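FERM, RhoGEF and pleckstrin domain protein 2 (Danio rerio, PDB 6D21) probably acts as a guanine nucleotide exchange factor that activates RAC1 and links semaphorin signalling to actin remodelling, this chain being its FERM-domain portion. Local coordinates at residues A[47-52]-A[57-62]; A[6-11]-A[16-21]; A[116-121]-A[157-162]. One frame throughout, in Å; residues are numbered along the deposited sequence.

Interactions 1 and 2 are two hairpins of the same mixed sheet in the N-terminal, ubiquitin-like lobe of the FERM domain: 6-11 with 16-21 at one border, 47-52 with 57-62 at the other, and strand 76-81 between them. Their centres lie 13 Å apart and they meet directly, Leu47 CD2 packing on Val8 CG1 at 3.9 Å. Interaction 3 belongs to the helical central lobe. Its centre is 34 Å from that of interaction 1 and 35 Å from that of interaction 2, and the nearest atoms are about 21 Å and 16 Å away respectively, so neither hairpin touches it. The three follow one another along the chain as 2, 1, 3.

Interaction 1 of 3, residues A[47-52]-A[57-62]; sequences LEFQNL and VWLDPS
Phe49 and Val57 form an antiparallel hydrogen-bonded pair: Phe49 N donates to Val57 O at 2.8 Å, and Val57 N to Phe49 O at the same distance. The next pair, Glu48 with Trp58, is non-hydrogen-bonded, and here the chains come close, Glu48 CA lying 4.2 Å from Trp58 CA. Beyond it Leu59 N donates to Leu47 O at 2.8 Å in a nearly straight bond (168° at the hydrogen). The return bond of this pair runs through a water, which accepts from Leu47 N and donates to Leu59 O.

Phe49 and Val57 point the same way, side by side. With CG set between the backbone N and the carbonyl carbon (chi1 64°), the phenyl ring turns one face to its neighbour: Val57 CB makes a CH-pi contact toward the rim, 4.3 Å from the centroid, while Leu59 CA comes up at the ring edge. Leu47 and Leu59 also run alongside each other, with Leu47 CD1 4.1 Å from Leu59 CD2. Elsewhere, the carboxylate of Glu48 lies almost flat over the indole of Trp58, planes 18° apart, with Glu48 OE1 above the middle of the ring system and 4.0 Å from Trp58 CE2. Glu48 OE2 is held by a salt bridge to Arg78 and a hydrogen bond to Ser80, which fixes the carboxylate there and probably offsets its charge over the ring. Trp58 also makes a cation-pi contact with Lys82.

This is a hairpin at the border of the ubiquitin-like sheet, strand 56-58 being outermost. On its inner side, strand 45-50 bonds to strand 76-81 through the backbones of Glu48 and Arg78. Leu59 touches Phe77 of that strand, and Leu47 packs on Leu29 and Leu30 of helix 26-36.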
ATOM      1  N   LEU A  47       3.331   7.920   6.223  1.00 20.47           N
ATOM      2  CA  LEU A  47       4.472   7.270   6.841  1.00 20.95           C
ATOM      3  C   LEU A  47       3.973   6.183   7.791  1.00 25.11           C
ATOM      4  O   LEU A  47       3.031   6.410   8.546  1.00 25.71           O
ATOM      5  CB  LEU A  47       5.325   8.284   7.613  1.00 22.38           C
ATOM      6  CG  LEU A  47       6.091   9.328   6.807  1.00 26.51           C
ATOM      7  CD1 LEU A  47       6.786  10.308   7.754  1.00 26.49           C
ATOM      8  CD2 LEU A  47       7.111   8.643   5.891  1.00 21.93           C
ATOM      9  N   GLU A  48       4.592   5.011   7.750  1.00 25.30           N
ATOM     10  CA  GLU A  48       4.368   4.034   8.804  1.00 26.10           C
ATOM     11  C   GLU A  48       5.661   3.770   9.567  1.00 25.46           C
ATOM     12  O   GLU A  48       6.746   4.038   9.066  1.00 23.82           O
ATOM     13  CB  GLU A  48       3.795   2.721   8.250  1.00 29.52           C
ATOM     14  CG  GLU A  48       3.966   2.484   6.792  1.00 34.48           C
ATOM     15  CD  GLU A  48       3.233   1.241   6.310  1.00 26.97           C
ATOM     16  OE1 GLU A  48       2.283   0.793   7.002  1.00 33.39           O
ATOM     17  OE2 GLU A  48       3.644   0.687   5.278  1.00 28.50           O
ATOM     18  N   PHE A  49       5.534   3.247  10.778  1.00 24.10           N
ATOM     19  CA  PHE A  49       6.688   2.896  11.584  1.00 26.52           C
ATOM     20  C   PHE A  49       6.505   1.496  12.149  1.00 35.02           C
ATOM     21  O   PHE A  49       5.395   0.967  12.156  1.00 28.56           O
ATOM     22  CB  PHE A  49       6.896   3.913  12.711  1.00 27.24           C
ATOM     23  CG  PHE A  49       5.776   3.944  13.712  1.00 33.05           C
ATOM     24  CD1 PHE A  49       4.680   4.783  13.522  1.00 30.36           C
ATOM     25  CD2 PHE A  49       5.816   3.132  14.845  1.00 39.14           C
ATOM     26  CE1 PHE A  49       3.638   4.813  14.444  1.00 33.23           C
ATOM     27  CE2 PHE A  49       4.787   3.155  15.773  1.00 35.76           C
ATOM     28  CZ  PHE A  49       3.693   3.998  15.569  1.00 37.25           C
ATOM     29  N   GLN A  50       7.600   0.899  12.608  1.00 27.25           N
ATOM     30  CA  GLN A  50       7.544  -0.444  13.174  1.00 28.11           C
ATOM     31  C   GLN A  50       7.411  -0.360  14.677  1.00 30.25           C
ATOM     32  O   GLN A  50       8.266   0.236  15.330  1.00 37.25           O
ATOM     33  CB  GLN A  50       8.794  -1.251  12.804  1.00 35.76           C
ATOM     34  CG  GLN A  50       8.553  -2.308  11.773  1.00 35.08           C
ATOM     35  CD  GLN A  50       9.758  -3.196  11.526  1.00 37.01           C
ATOM     36  OE1 GLN A  50      10.901  -2.799  11.739  1.00 40.34           O
ATOM     37  NE2 GLN A  50       9.499  -4.405  11.052  1.00 40.42           N
ATOM     38  N   ASN A  51       6.346  -0.939  15.231  1.00 30.87           N
ATOM     39  CA  ASN A  51       6.200  -0.965  16.686  1.00 33.02           C
ATOM     40  C   ASN A  51       7.129  -2.030  17.287  1.00 34.74           C
ATOM     41  O   ASN A  51       7.916  -2.634  16.567  1.00 35.89           O
ATOM     42  CB  ASN A  51       4.738  -1.193  17.114  1.00 52.32           C
ATOM     43  CG  ASN A  51       4.177  -2.564  16.697  1.00 51.31           C
ATOM     44  OD1 ASN A  51       4.904  -3.466  16.265  1.00 45.91           O
ATOM     45  ND2 ASN A  51       2.870  -2.728  16.873  1.00 43.85           N
ATOM     46  N   LEU A  52       7.061  -2.264  18.593  1.00 38.83           N
ATOM     47  CA  LEU A  52       8.056  -3.152  19.191  1.00 58.81           C
ATOM     48  C   LEU A  52       7.777  -4.633  18.894  1.00 57.59           C
ATOM     49  O   LEU A  52       8.675  -5.474  19.064  1.00 59.57           O
ATOM     50  CB  LEU A  52       8.183  -2.908  20.703  1.00 57.45           C
ATOM     51  CG  LEU A  52       9.507  -2.207  21.037  1.00 52.47           C
ATOM     52  CD1 LEU A  52       9.669  -1.980  22.511  1.00 59.69           C
ATOM     53  CD2 LEU A  52      10.683  -3.012  20.510  1.00 57.59           C
ATOM     54  N   VAL A  57       2.725   0.245  11.572  1.00 30.10           N
ATOM     55  CA  VAL A  57       1.583   1.047  12.020  1.00 31.63           C
ATOM     56  C   VAL A  57       1.644   2.392  11.301  1.00 38.79           C
ATOM     57  O   VAL A  57       2.737   2.848  11.015  1.00 28.55           O
ATOM     58  CB  VAL A  57       1.614   1.252  13.551  1.00 36.19           C
ATOM     59  CG1 VAL A  57       0.526   2.196  14.006  1.00 40.45           C
ATOM     60  CG2 VAL A  57       1.484  -0.094  14.262  1.00 44.74           C
ATOM     61  N   TRP A  58       0.502   3.022  10.997  1.00 27.63           N
ATOM     62  CA  TRP A  58       0.525   4.342  10.374  1.00 22.87           C
ATOM     63  C   TRP A  58       0.853   5.429  11.374  1.00 24.33           C
ATOM     64  O   TRP A  58       0.356   5.425  12.499  1.00 27.57           O
ATOM     65  CB  TRP A  58      -0.821   4.669   9.703  1.00 22.27           C
ATOM     66  CG  TRP A  58      -1.053   3.883   8.463  1.00 23.78           C
ATOM     67  CD1 TRP A  58      -1.870   2.788   8.328  1.00 33.74           C
ATOM     68  CD2 TRP A  58      -0.457   4.098   7.172  1.00 26.88           C
ATOM     69  NE1 TRP A  58      -1.822   2.318   7.039  1.00 26.15           N
ATOM     70  CE2 TRP A  58      -0.957   3.093   6.310  1.00 26.43           C
ATOM     71  CE3 TRP A  58       0.469   5.022   6.671  1.00 19.41           C
ATOM     72  CZ2 TRP A  58      -0.582   3.003   4.968  1.00 24.98           C
ATOM     73  CZ3 TRP A  58       0.845   4.930   5.336  1.00 20.83           C
ATOM     74  CH2 TRP A  58       0.319   3.927   4.498  1.00 24.25           C
ATOM     75  N   LEU A  59       1.691   6.371  10.961  1.00 34.58           N
ATOM     76  CA  LEU A  59       1.917   7.574  11.747  1.00 29.33           C
ATOM     77  C   LEU A  59       0.700   8.501  11.637  1.00 32.09           C
ATOM     78  O   LEU A  59       0.265   8.864  10.541  1.00 34.86           O
ATOM     79  CB  LEU A  59       3.184   8.292  11.277  1.00 25.59           C
ATOM     80  CG  LEU A  59       3.674   9.511  12.056  1.00 27.72           C
ATOM     81  CD1 LEU A  59       4.150   9.144  13.459  1.00 30.93           C
ATOM     82  CD2 LEU A  59       4.784  10.201  11.287  1.00 28.86           C
ATOM     83  N   ASP A  60       0.152   8.863  12.783  1.00 31.36           N
ATOM     84  CA  ASP A  60      -0.922   9.839  12.876  1.00 28.50           C
ATOM     85  C   ASP A  60      -0.343  11.251  12.798  1.00 28.94           C
ATOM     86  O   ASP A  60       0.397  11.677  13.693  1.00 32.53           O
ATOM     87  CB  ASP A  60      -1.685   9.634  14.191  1.00 38.90           C
ATOM     88  CG  ASP A  60      -2.914  10.526  14.324  1.00 47.97           C
ATOM     89  OD1 ASP A  60      -3.057  11.530  13.586  1.00 42.43           O
ATOM     90  OD2 ASP A  60      -3.743  10.214  15.206  1.00 55.29           O
ATOM     91  N   PRO A  61      -0.710  12.000  11.752  1.00 29.67           N
ATOM     92  CA  PRO A  61      -0.117  13.329  11.545  1.00 37.32           C
ATOM     93  C   PRO A  61      -0.530  14.377  12.583  1.00 37.06           C
ATOM     94  O   PRO A  61       0.118  15.418  12.691  1.00 46.31           O
ATOM     95  CB  PRO A  61      -0.606  13.726  10.140  1.00 38.92           C
ATOM     96  CG  PRO A  61      -1.721  12.797   9.806  1.00 38.87           C
ATOM     97  CD  PRO A  61      -1.589  11.575  10.643  1.00 34.35           C
ATOM     98  N   SER A  62      -1.576  14.111  13.352  1.00 42.20           N
ATOM     99  CA  SER A  62      -2.103  15.134  14.261  1.00 51.25           C
ATOM    100  C   SER A  62      -1.597  14.968  15.689  1.00 53.45           C
ATOM    101  O   SER A  62      -1.765  15.857  16.533  1.00 54.60           O
ATOM    102  CB  SER A  62      -3.631  15.116  14.236  1.00 64.44           C
ATOM    103  OG  SER A  62      -4.125  13.798  14.390  1.00 74.37           O
TER
HETATM  104  O   HOH W   1       1.094   9.093   7.864  1.00 24.59           O

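Interaction 2 of 3, residues A[6-11]-A[16-21]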
ATOM      1  N   ILE A   6      15.257  11.442  13.204  1.00 42.11           N
ATOM      2  CA  ILE A   6      14.384  10.358  12.801  1.00 40.41           C
ATOM      3  C   ILE A   6      14.821   9.822  11.439  1.00 39.30           C
ATOM      4  O   ILE A   6      15.177  10.572  10.528  1.00 37.62           O
ATOM      5  CB  ILE A   6      12.907  10.826  12.807  1.00 44.52           C
ATOM      6  CG1 ILE A   6      12.454  11.063  14.257  1.00 50.18           C
ATOM      7  CG2 ILE A   6      11.999   9.825  12.143  1.00 32.24           C
ATOM      8  CD1 ILE A   6      10.963  11.248  14.428  1.00 49.23           C
ATOM      9  N   ARG A   7      14.832   8.502  11.345  1.00 34.48           N
ATOM     10  CA  ARG A   7      15.294   7.786  10.178  1.00 32.11           C
ATOM     11  C   ARG A   7      14.092   7.339   9.350  1.00 31.71           C
ATOM     12  O   ARG A   7      13.201   6.636   9.849  1.00 29.09           O
ATOM     13  CB  ARG A   7      16.123   6.579  10.604  1.00 33.04           C
ATOM     14  CG  ARG A   7      16.668   5.727   9.477  1.00 50.92           C
ATOM     15  CD  ARG A   7      16.760   4.260   9.901  1.00 55.83           C
ATOM     16  NE  ARG A   7      17.451   4.045  11.173  1.00 61.24           N
ATOM     17  CZ  ARG A   7      18.685   3.568  11.288  1.00 62.70           C
ATOM     18  NH1 ARG A   7      19.397   3.256  10.211  1.00 63.06           N
ATOM     19  NH2 ARG A   7      19.204   3.397  12.491  1.00 58.88           N
ATOM     20  N   VAL A   8      14.054   7.750   8.092  1.00 28.61           N
ATOM     21  CA  VAL A   8      12.927   7.368   7.250  1.00 27.44           C
ATOM     22  C   VAL A   8      13.400   6.671   5.984  1.00 28.22           C
ATOM     23  O   VAL A   8      14.215   7.201   5.227  1.00 37.53           O
ATOM     24  CB  VAL A   8      12.073   8.574   6.858  1.00 32.99           C
ATOM     25  CG1 VAL A   8      10.999   8.149   5.859  1.00 25.28           C
ATOM     26  CG2 VAL A   8      11.453   9.204   8.102  1.00 28.28           C
ATOM     27  N   GLN A   9      12.880   5.477   5.763  1.00 26.61           N
ATOM     28  CA  GLN A   9      13.180   4.733   4.554  1.00 29.57           C
ATOM     29  C   GLN A   9      12.255   5.132   3.413  1.00 28.51           C
ATOM     30  O   GLN A   9      11.031   5.103   3.567  1.00 23.40           O
ATOM     31  CB  GLN A   9      13.052   3.237   4.820  1.00 28.52           C
ATOM     32  CG  GLN A   9      13.219   2.392   3.580  1.00 39.93           C
ATOM     33  CD  GLN A   9      13.336   0.924   3.911  1.00 55.28           C
ATOM     34  OE1 GLN A   9      14.345   0.476   4.472  1.00 56.09           O
ATOM     35  NE2 GLN A   9      12.292   0.165   3.593  1.00 49.59           N
ATOM     36  N   GLY A  10      12.831   5.496   2.268  1.00 25.69           N
ATOM     37  CA  GLY A  10      12.031   5.884   1.118  1.00 21.64           C
ATOM     38  C   GLY A  10      11.446   4.666   0.416  1.00 24.80           C
ATOM     39  O   GLY A  10      11.753   3.532   0.779  1.00 24.52           O
ATOM     40  N   LEU A  11      10.598   4.894  -0.586  1.00 19.28           N
ATOM     41  CA  LEU A  11      10.055   3.788  -1.349  1.00 25.93           C
ATOM     42  C   LEU A  11      11.154   3.129  -2.186  1.00 29.67           C
ATOM     43  O   LEU A  11      11.040   1.963  -2.580  1.00 25.01           O
ATOM     44  CB  LEU A  11       8.897   4.264  -2.224  1.00 20.25           C
ATOM     45  CG  LEU A  11       7.539   4.044  -1.544  1.00 24.09           C
ATOM     46  CD1 LEU A  11       6.411   4.879  -2.197  1.00 25.00           C
ATOM     47  CD2 LEU A  11       7.202   2.554  -1.587  1.00 17.38           C
ATOM     48  N   GLU A  16      17.014   8.118   4.715  1.00 45.55           N
ATOM     49  CA  GLU A  16      17.513   9.440   5.059  1.00 49.55           C
ATOM     50  C   GLU A  16      17.186   9.802   6.505  1.00 49.39           C
ATOM     51  O   GLU A  16      16.278   9.226   7.111  1.00 33.20           O
ATOM     52  CB  GLU A  16      16.935  10.491   4.121  1.00 53.80           C
ATOM     53  CG  GLU A  16      17.388  10.336   2.686  1.00 62.33           C
ATOM     54  CD  GLU A  16      17.773  11.655   2.065  1.00 69.08           C
ATOM     55  OE1 GLU A  16      18.166  11.665   0.879  1.00 76.70           O
ATOM     56  OE2 GLU A  16      17.684  12.685   2.769  1.00 67.22           O
ATOM     57  N   PHE A  17      17.929  10.766   7.045  1.00 49.83           N
ATOM     58  CA  PHE A  17      17.738  11.208   8.421  1.00 45.53           C
ATOM     59  C   PHE A  17      17.170  12.616   8.497  1.00 48.02           C
ATOM     60  O   PHE A  17      17.556  13.503   7.739  1.00 46.38           O
ATOM     61  CB  PHE A  17      19.054  11.116   9.199  1.00 46.76           C
ATOM     62  CG  PHE A  17      19.418   9.716   9.556  1.00 56.55           C
ATOM     63  CD1 PHE A  17      19.979   8.868   8.610  1.00 69.59           C
ATOM     64  CD2 PHE A  17      19.147   9.222  10.819  1.00 58.85           C
ATOM     65  CE1 PHE A  17      20.297   7.562   8.930  1.00 66.17           C
ATOM     66  CE2 PHE A  17      19.458   7.925  11.142  1.00 63.34           C
ATOM     67  CZ  PHE A  17      20.036   7.089  10.196  1.00 65.31           C
ATOM     68  N   TYR A  18      16.227  12.791   9.416  1.00 35.59           N
ATOM     69  CA  TYR A  18      15.491  14.032   9.562  1.00 35.96           C
ATOM     70  C   TYR A  18      15.638  14.579  10.954  1.00 38.42           C
ATOM     71  O   TYR A  18      15.363  13.881  11.927  1.00 44.51           O
ATOM     72  CB  TYR A  18      14.013  13.808   9.245  1.00 35.99           C
ATOM     73  CG  TYR A  18      13.798  13.419   7.818  1.00 34.99           C
ATOM     74  CD1 TYR A  18      13.952  12.104   7.413  1.00 30.64           C
ATOM     75  CD2 TYR A  18      13.463  14.375   6.865  1.00 32.01           C
ATOM     76  CE1 TYR A  18      13.775  11.749   6.105  1.00 29.13           C
ATOM     77  CE2 TYR A  18      13.289  14.037   5.561  1.00 30.21           C
ATOM     78  CZ  TYR A  18      13.437  12.719   5.182  1.00 32.13           C
ATOM     79  OH  TYR A  18      13.251  12.367   3.875  1.00 33.06           O
ATOM     80  N   GLU A  19      16.065  15.835  11.051  1.00 43.26           N
ATOM     81  CA  GLU A  19      16.177  16.480  12.343  1.00 46.98           C
ATOM     82  C   GLU A  19      14.945  17.330  12.620  1.00 50.40           C
ATOM     83  O   GLU A  19      14.580  18.198  11.830  1.00 57.72           O
ATOM     84  CB  GLU A  19      17.458  17.309  12.410  1.00 60.61           C
ATOM     85  CG  GLU A  19      18.656  16.562  11.843  1.00 69.79           C
ATOM     86  CD  GLU A  19      19.908  16.765  12.654  1.00 82.03           C
ATOM     87  OE1 GLU A  19      20.804  17.520  12.213  1.00 88.62           O
ATOM     88  OE2 GLU A  19      19.993  16.152  13.735  1.00 93.93           O
ATOM     89  N   LEU A  20      14.300  17.040  13.746  1.00 46.73           N
ATOM     90  CA  LEU A  20      13.042  17.663  14.130  1.00 48.40           C
ATOM     91  C   LEU A  20      13.064  17.987  15.602  1.00 49.46           C
ATOM     92  O   LEU A  20      13.757  17.327  16.369  1.00 62.10           O
ATOM     93  CB  LEU A  20      11.854  16.746  13.838  1.00 47.96           C
ATOM     94  CG  LEU A  20      11.316  16.621  12.419  1.00 59.02           C
ATOM     95  CD1 LEU A  20      12.099  15.583  11.653  1.00 71.16           C
ATOM     96  CD2 LEU A  20       9.836  16.265  12.451  1.00 47.50           C
ATOM     97  N   GLU A  21      12.301  18.991  16.012  1.00 53.55           N
ATOM     98  CA  GLU A  21      12.206  19.286  17.435  1.00 63.94           C
ATOM     99  C   GLU A  21      11.353  18.220  18.113  1.00 57.79           C
ATOM    100  O   GLU A  21      10.554  17.552  17.461  1.00 54.13           O
ATOM    101  CB  GLU A  21      11.624  20.679  17.673  1.00 79.40           C
ATOM    102  CG  GLU A  21      10.252  20.890  17.055  1.00 91.43           C
ATOM    103  CD  GLU A  21       9.505  22.053  17.685  1.00111.44           C
ATOM    104  OE1 GLU A  21       9.970  22.571  18.726  1.00115.51           O
ATOM    105  OE2 GLU A  21       8.453  22.447  17.140  1.00119.35           O
TER
HETATM  106  O   HOH W   2      13.293   9.750   3.670  1.00 54.81           O
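Ile6 and Tyr18 are tied by a pair of backbone hydrogen bonds, Ile6 N to Tyr18 O at 2.8 Å and Tyr18 N to Ile6 O at 2.7 Å. Val8 and Glu16 repeat the pattern, with Val8 N donating to Glu16 O at 2.8 Å and Glu16 N to Val8 O at 3.0 Å. Val8 O also accepts from a water, which is 2.6 Å from Tyr18 OH and so ties the phenol to the opposite strand. The end of Glu16 turns off to a salt bridge with Arg36 of helix 26-36.

This is the first beta hairpin of the ubiquitin-like lobe, with strand 15-21 at the sheet border and helix 26-36 covering the face that carries Ile6, Val8 and Tyr18. On that face Val8 CB meets Tyr18 CE1 at 3.7 Å, the two side chains crossing at about a right angle.

On the other face Arg7 and Phe17, the non-hydrogen-bonded pair, lie alongside. CG of Arg7, trans to its own N (chi1 180°), sits over the ring face 4.1 Å from the Phe17 centroid. The guanidinium is tilted 54° from the ring, with Phe17 CZ over one of its faces, and NH1 bonds to Gln15 OE1. Cutting this side chain back to alanine would probably leave only CB over that face of Phe17, baring much of it, and deprive Gln15 OE1 of its bond from NH1.

Interaction 3 of 3, residues A[116-121]-A[157-162]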
ATOM      1  N   THR A 116      -0.997 -14.408 -10.237  1.00 25.00           N
ATOM      2  CA  THR A 116      -0.490 -15.630 -10.870  1.00 27.86           C
ATOM      3  C   THR A 116       1.016 -15.497 -11.090  1.00 30.20           C
ATOM      4  O   THR A 116       1.561 -14.400 -11.073  1.00 26.16           O
ATOM      5  CB  THR A 116      -1.190 -15.929 -12.223  1.00 32.53           C
ATOM      6  OG1 THR A 116      -1.005 -14.823 -13.117  1.00 29.78           O
ATOM      7  CG2 THR A 116      -2.683 -16.145 -12.013  1.00 31.42           C
ATOM      8  N   GLU A 117       1.683 -16.619 -11.293  1.00 30.89           N
ATOM      9  CA  GLU A 117       3.115 -16.619 -11.544  1.00 35.81           C
ATOM     10  C   GLU A 117       3.472 -15.859 -12.831  1.00 32.07           C
ATOM     11  O   GLU A 117       4.439 -15.105 -12.861  1.00 30.34           O
ATOM     12  CB  GLU A 117       3.622 -18.060 -11.615  1.00 34.95           C
ATOM     13  CG  GLU A 117       5.080 -18.199 -11.985  1.00 47.73           C
ATOM     14  CD  GLU A 117       5.499 -19.649 -12.129  1.00 55.20           C
ATOM     15  OE1 GLU A 117       6.185 -19.969 -13.123  1.00 61.03           O
ATOM     16  OE2 GLU A 117       5.140 -20.463 -11.249  1.00 54.39           O
ATOM     17  N   ASN A 118       2.699 -16.067 -13.893  1.00 29.61           N
ATOM     18  CA  ASN A 118       2.955 -15.375 -15.162  1.00 27.14           C
ATOM     19  C   ASN A 118       2.817 -13.851 -15.061  1.00 25.60           C
ATOM     20  O   ASN A 118       3.588 -13.096 -15.662  1.00 25.60           O
ATOM     21  CB  ASN A 118       2.026 -15.934 -16.243  1.00 37.03           C
ATOM     22  CG  ASN A 118       2.509 -17.268 -16.775  1.00 39.77           C
ATOM     23  OD1 ASN A 118       3.482 -17.829 -16.271  1.00 45.56           O
ATOM     24  ND2 ASN A 118       1.843 -17.779 -17.797  1.00 36.94           N
ATOM     25  N   THR A 119       1.841 -13.396 -14.285  1.00 25.68           N
ATOM     26  CA  THR A 119       1.679 -11.967 -14.059  1.00 24.34           C
ATOM     27  C   THR A 119       2.817 -11.406 -13.210  1.00 27.80           C
ATOM     28  O   THR A 119       3.313 -10.294 -13.462  1.00 24.76           O
ATOM     29  CB  THR A 119       0.336 -11.656 -13.382  1.00 27.52           C
ATOM     30  OG1 THR A 119      -0.722 -12.058 -14.256  1.00 31.06           O
ATOM     31  CG2 THR A 119       0.209 -10.144 -13.099  1.00 22.10           C
ATOM     32  N   ALA A 120       3.226 -12.161 -12.191  1.00 25.09           N
ATOM     33  CA  ALA A 120       4.374 -11.765 -11.380  1.00 25.31           C
ATOM     34  C   ALA A 120       5.603 -11.604 -12.252  1.00 22.32           C
ATOM     35  O   ALA A 120       6.334 -10.616 -12.143  1.00 21.82           O
ATOM     36  CB  ALA A 120       4.653 -12.790 -10.278  1.00 21.89           C
ATOM     37  N   ALA A 121       5.828 -12.592 -13.112  1.00 23.75           N
ATOM     38  CA  ALA A 121       6.994 -12.584 -13.994  1.00 29.41           C
ATOM     39  C   ALA A 121       6.969 -11.372 -14.941  1.00 27.50           C
ATOM     40  O   ALA A 121       7.998 -10.756 -15.214  1.00 25.01           O
ATOM     41  CB  ALA A 121       7.060 -13.883 -14.784  1.00 26.63           C
ATOM     42  N   GLN A 157      12.775 -17.242 -12.868  1.00 34.61           N
ATOM     43  CA  GLN A 157      13.766 -16.313 -13.392  1.00 39.32           C
ATOM     44  C   GLN A 157      13.880 -16.420 -14.906  1.00 42.31           C
ATOM     45  O   GLN A 157      14.027 -15.407 -15.583  1.00 41.73           O
ATOM     46  CB  GLN A 157      15.129 -16.539 -12.719  1.00 49.08           C
ATOM     47  CG  GLN A 157      15.122 -16.072 -11.263  1.00 57.50           C
ATOM     48  CD  GLN A 157      16.467 -16.191 -10.558  1.00 61.03           C
ATOM     49  OE1 GLN A 157      16.760 -15.433  -9.621  1.00 57.68           O
ATOM     50  NE2 GLN A 157      17.281 -17.144 -10.991  1.00 53.17           N
ATOM     51  N   GLU A 158      13.791 -17.636 -15.438  1.00 35.74           N
ATOM     52  CA  GLU A 158      13.849 -17.832 -16.888  1.00 43.62           C
ATOM     53  C   GLU A 158      12.690 -17.119 -17.589  1.00 39.52           C
ATOM     54  O   GLU A 158      12.876 -16.476 -18.619  1.00 41.26           O
ATOM     55  CB  GLU A 158      13.834 -19.321 -17.235  1.00 56.09           C
ATOM     56  CG  GLU A 158      15.078 -20.077 -16.785  1.00 69.51           C
ATOM     57  CD  GLU A 158      16.369 -19.415 -17.238  1.00 74.79           C
ATOM     58  OE1 GLU A 158      16.524 -19.183 -18.457  1.00 76.35           O
ATOM     59  OE2 GLU A 158      17.230 -19.125 -16.375  1.00 75.34           O
ATOM     60  N   LYS A 159      11.494 -17.231 -17.026  1.00 39.45           N
ATOM     61  CA  LYS A 159      10.342 -16.549 -17.595  1.00 35.49           C
ATOM     62  C   LYS A 159      10.474 -15.038 -17.514  1.00 38.44           C
ATOM     63  O   LYS A 159      10.094 -14.323 -18.445  1.00 35.78           O
ATOM     64  CB  LYS A 159       9.055 -16.963 -16.899  1.00 37.47           C
ATOM     65  CG  LYS A 159       7.853 -16.564 -17.715  1.00 50.15           C
ATOM     66  CD  LYS A 159       6.560 -16.696 -16.966  1.00 70.53           C
ATOM     67  CE  LYS A 159       5.460 -16.058 -17.790  1.00 88.51           C
ATOM     68  NZ  LYS A 159       5.320 -16.741 -19.113  1.00 96.21           N
ATOM     69  N   ILE A 160      10.981 -14.553 -16.389  1.00 31.02           N
ATOM     70  CA  ILE A 160      11.234 -13.134 -16.235  1.00 29.82           C
ATOM     71  C   ILE A 160      12.156 -12.619 -17.337  1.00 36.58           C
ATOM     72  O   ILE A 160      11.891 -11.574 -17.925  1.00 30.87           O
ATOM     73  CB  ILE A 160      11.840 -12.823 -14.856  1.00 28.81           C
ATOM     74  CG1 ILE A 160      10.793 -13.040 -13.755  1.00 27.31           C
ATOM     75  CG2 ILE A 160      12.338 -11.391 -14.779  1.00 28.07           C
ATOM     76  CD1 ILE A 160      11.336 -12.838 -12.360  1.00 26.59           C
ATOM     77  N   MET A 161      13.220 -13.364 -17.639  1.00 37.09           N
ATOM     78  CA  MET A 161      14.207 -12.905 -18.620  1.00 44.95           C
ATOM     79  C   MET A 161      13.650 -13.012 -20.031  1.00 38.51           C
ATOM     80  O   MET A 161      13.844 -12.120 -20.853  1.00 38.41           O
ATOM     81  CB  MET A 161      15.514 -13.695 -18.487  1.00 55.56           C
ATOM     82  CG  MET A 161      16.344 -13.307 -17.260  1.00 46.00           C
ATOM     83  SD  MET A 161      17.852 -14.279 -17.060  1.00 50.63           S
ATOM     84  CE  MET A 161      17.183 -15.913 -16.743  1.00 44.11           C
ATOM     85  N   GLU A 162      12.959 -14.112 -20.298  1.00 37.55           N
ATOM     86  CA  GLU A 162      12.265 -14.313 -21.558  1.00 38.99           C
ATOM     87  C   GLU A 162      11.363 -13.120 -21.870  1.00 46.92           C
ATOM     88  O   GLU A 162      11.431 -12.545 -22.957  1.00 52.03           O
ATOM     89  CB  GLU A 162      11.453 -15.615 -21.509  1.00 42.43           C
ATOM     90  CG  GLU A 162      10.752 -15.994 -22.795  1.00 64.46           C
ATOM     91  CD  GLU A 162      10.001 -17.320 -22.687  1.00 79.61           C
ATOM     92  OE1 GLU A 162       9.963 -17.915 -21.584  1.00 77.40           O
ATOM     93  OE2 GLU A 162       9.452 -17.770 -23.715  1.00 90.05           O
TER
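Lys159 lays the aliphatic part of its side chain over Ala121, with Lys159 CD 3.6 Å from Ala121 CB. The chain leaves the backbone with CG opposite the N (chi1 -164°) and stays extended as far as CE, so its methylenes reach over to the other helix. Asn118, one turn before Ala121, meets the far end at about a right angle. Its carbonyl oxygen OD1 approaches Lys159 CE at 3.1 Å, closer than it comes to the amine, since Asn118 OD1 and Lys159 NZ are 3.6 Å apart. The bend at the last torsion (chi4 61°) swings NZ aside, and the amide is met mainly by methylenes. The ammonium probably polarises CE, which would make this contact with an oxygen mildly attractive.

Ile160 adds a smaller share from the same helix. Its CG1 branch, rather than CG2, does the touching, lying 3.8 Å from Ala121 CA and 4.0 Å from Ala121 CB. The small methyl of Ala121 is thus flanked by Lys159 CD and Ile160 CG1, and with so little bulk on this side Ala121 CA and Ile160 CA come within 4.8 Å. The short helical segments cross at -52° with their axes 9.4 Å apart at closest approach. Thr116 is the N-cap of the first, its OG1 accepting a weak bond from Thr119 N.

In the helical central lobe of the FERM domain, this contact joins the start of helix 117-132 to helix 157-164. Val156, just before the second helix, also packs on Ala121, while Glu117 bonds to His155. Ile160 rests on Leu150, and on another side of its helix Met161 packs against Asp140, Arg141 and Leu144 of helix 137-146.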